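Local coordinates for protein orotidine 5'-phosphate decarboxylase (Lactobacillus acidophilus, PDB 3TFX) that probably catalyses the decarboxylation of orotidine 5'-monophosphate to UMP, the last step of de novo UMP biosynthesis, at residues L166-L171 and F179-P184. Sequence-based numbering, arbitrary orientation.
Sequences LEVKKL and FLYVTP
V168 divides its two methyls between alternate residues of the strand: CG1 reaches the root of the Y181 side chain, 4.0 Å from CB of Y181, while CG2 meets the methyl of T183, at 3.7 Å from its CG2. The split follows from the first torsion of V168 (chi1 -179°), which sets CG1 anti to the backbone N and turns CG2 away from the carbonyl carbon. The V168 and T183 side chains meet at about a right angle, methyl against methyl. One helical turn on, L171 supports the far half of the tyrosine ring, its CB lying 3.8 Å from CE1 of Y181. Both V168 and L171 approach that ring obliquely, so the evidence is for aliphatic packing along its length rather than a stack. The CA atoms of V168 and Y181 are 6.6 Å apart, and no hydrogen bond joins the two segments; the buried contact is apolar, made mainly by side chains, with the backbone carbonyl of L171 also near the phenol end of Y181. On Y181 a chi1 of -53°, with CG anti to the carbonyl carbon, lays the ring along the helix and delivers OH to the backbone O of G176, its hydrogen-bond partner beyond the helix end. The hydroxyl of T183 is hydrogen-bonded to S210 OG, while its CG2 is the branch that meets V168. An alanine in place of Y181 would probably deprive V168 CG1 and L171 CB of the ring that they pack against and G176 O of its phenolic partner. The strand also pairs with neighbouring strand 160-162, as the backbone bonds of L180 and V182 with V161 attest. Strand 160-162, helix 168-175 and strand 180-183 thus form a beta-alpha-beta unit, with the helix packed on the outer side of the parallel eight-stranded TIM barrel of orotidine 5'-phosphate decarboxylases.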
loop_
_atom_site.group_PDB
_atom_site.type_symbol
_atom_site.label_atom_id
_atom_site.label_comp_id
_atom_site.label_asym_id
_atom_site.label_seq_id
_atom_site.Cartn_x
_atom_site.Cartn_y
_atom_site.Cartn_z
ATOM N N LEU A 166 -21.179 5.931 10.873
ATOM C CA LEU A 166 -22.221 6.847 10.412
ATOM C C LEU A 166 -22.503 6.770 8.917
ATOM O O LEU A 166 -23.594 7.137 8.472
ATOM C CB LEU A 166 -21.848 8.289 10.757
ATOM C CG LEU A 166 -22.105 8.838 12.166
ATOM C CD1 LEU A 166 -21.272 10.086 12.389
ATOM C CD2 LEU A 166 -23.583 9.154 12.363
ATOM N N GLU A 167 -21.519 6.310 8.146
ATOM C CA GLU A 167 -21.646 6.223 6.696
ATOM C C GLU A 167 -22.439 4.995 6.242
ATOM O O GLU A 167 -22.908 4.952 5.111
ATOM C CB GLU A 167 -20.260 6.220 6.028
ATOM C CG GLU A 167 -19.571 7.583 6.008
ATOM C CD GLU A 167 -18.090 7.519 5.601
ATOM O OE1 GLU A 167 -17.446 6.458 5.751
ATOM O OE2 GLU A 167 -17.560 8.550 5.145
ATOM N N VAL A 168 -22.579 4.001 7.120
ATOM C CA VAL A 168 -23.134 2.710 6.708
ATOM C C VAL A 168 -24.486 2.875 6.012
ATOM O O VAL A 168 -24.691 2.293 4.949
ATOM C CB VAL A 168 -23.209 1.669 7.864
ATOM C CG1 VAL A 168 -23.776 0.322 7.366
ATOM C CG2 VAL A 168 -21.841 1.457 8.481
ATOM N N LYS A 169 -25.363 3.714 6.576
ATOM C CA LYS A 169 -26.735 3.833 6.077
ATOM C C LYS A 169 -26.799 4.287 4.621
ATOM O O LYS A 169 -27.480 3.660 3.822
ATOM C CB LYS A 169 -27.628 4.696 6.994
ATOM C CG LYS A 169 -27.566 4.294 8.488
ATOM C CD LYS A 169 -28.954 4.168 9.138
ATOM C CE LYS A 169 -28.825 3.950 10.635
ATOM N NZ LYS A 169 -29.835 2.987 11.153
ATOM N N LYS A 170 -26.091 5.359 4.273
ATOM C CA LYS A 170 -26.036 5.812 2.871
ATOM C C LYS A 170 -25.427 4.749 1.953
ATOM O O LYS A 170 -25.956 4.488 0.879
ATOM C CB LYS A 170 -25.241 7.114 2.706
ATOM C CG LYS A 170 -25.859 8.349 3.340
ATOM C CD LYS A 170 -24.845 9.519 3.385
ATOM C CE LYS A 170 -23.598 9.207 4.262
ATOM N NZ LYS A 170 -22.590 10.311 4.277
ATOM N N LEU A 171 -24.312 4.154 2.376
ATOM C CA LEU A 171 -23.666 3.126 1.562
ATOM C C LEU A 171 -24.589 1.930 1.365
ATOM O O LEU A 171 -24.796 1.491 0.234
ATOM C CB LEU A 171 -22.295 2.721 2.120
ATOM C CG LEU A 171 -21.248 3.846 2.273
ATOM C CD1 LEU A 171 -19.873 3.282 2.578
ATOM C CD2 LEU A 171 -21.173 4.744 1.051
ATOM N N PHE A 179 -22.458 -7.507 0.734
ATOM C CA PHE A 179 -21.353 -6.565 0.892
ATOM C C PHE A 179 -21.035 -6.429 2.376
ATOM O O PHE A 179 -21.927 -6.559 3.231
ATOM C CB PHE A 179 -21.745 -5.196 0.339
ATOM C CG PHE A 179 -20.597 -4.414 -0.269
ATOM C CD1 PHE A 179 -19.801 -4.970 -1.267
ATOM C CD2 PHE A 179 -20.345 -3.099 0.134
ATOM C CE1 PHE A 179 -18.755 -4.238 -1.852
ATOM C CE2 PHE A 179 -19.306 -2.355 -0.442
ATOM C CZ PHE A 179 -18.518 -2.924 -1.450
ATOM N N LEU A 180 -19.768 -6.175 2.677
ATOM C CA LEU A 180 -19.318 -6.015 4.058
ATOM C C LEU A 180 -19.042 -4.558 4.370
ATOM O O LEU A 180 -18.239 -3.915 3.704
ATOM C CB LEU A 180 -18.066 -6.861 4.313
ATOM C CG LEU A 180 -18.261 -8.381 4.191
ATOM C CD1 LEU A 180 -16.921 -9.075 4.160
ATOM C CD2 LEU A 180 -19.185 -8.981 5.314
ATOM N N TYR A 181 -19.709 -4.030 5.388
ATOM C CA TYR A 181 -19.412 -2.678 5.850
ATOM C C TYR A 181 -18.563 -2.799 7.109
ATOM O O TYR A 181 -19.072 -3.147 8.178
ATOM C CB TYR A 181 -20.713 -1.883 6.057
ATOM C CG TYR A 181 -21.591 -1.914 4.818
ATOM C CD1 TYR A 181 -21.403 -0.990 3.795
ATOM C CD2 TYR A 181 -22.572 -2.888 4.653
ATOM C CE1 TYR A 181 -22.191 -1.013 2.637
ATOM C CE2 TYR A 181 -23.378 -2.919 3.491
ATOM C CZ TYR A 181 -23.165 -1.983 2.491
ATOM O OH TYR A 181 -23.921 -2.007 1.342
ATOM N N VAL A 182 -17.260 -2.553 6.953
ATOM C CA VAL A 182 -16.277 -2.741 8.024
ATOM C C VAL A 182 -15.914 -1.391 8.643
ATOM O O VAL A 182 -15.409 -0.497 7.948
ATOM C CB VAL A 182 -15.026 -3.469 7.520
ATOM C CG1 VAL A 182 -13.959 -3.587 8.633
ATOM C CG2 VAL A 182 -15.402 -4.859 6.969
ATOM N N THR A 183 -16.190 -1.248 9.942
ATOM C CA THR A 183 -16.166 0.059 10.612
ATOM C C THR A 183 -15.197 0.115 11.812
ATOM O O THR A 183 -15.464 -0.512 12.840
ATOM C CB THR A 183 -17.587 0.457 11.101
ATOM O OG1 THR A 183 -18.020 -0.468 12.100
ATOM C CG2 THR A 183 -18.594 0.421 9.961
ATOM N N PRO A 184 -14.081 0.880 11.690
ATOM C CA PRO A 184 -13.039 0.978 12.752
ATOM C C PRO A 184 -13.185 1.946 13.938
ATOM O O PRO A 184 -12.433 1.832 14.926
ATOM C CB PRO A 184 -11.762 1.353 11.967
ATOM C CG PRO A 184 -12.259 2.072 10.764
ATOM C CD PRO A 184 -13.610 1.461 10.413
#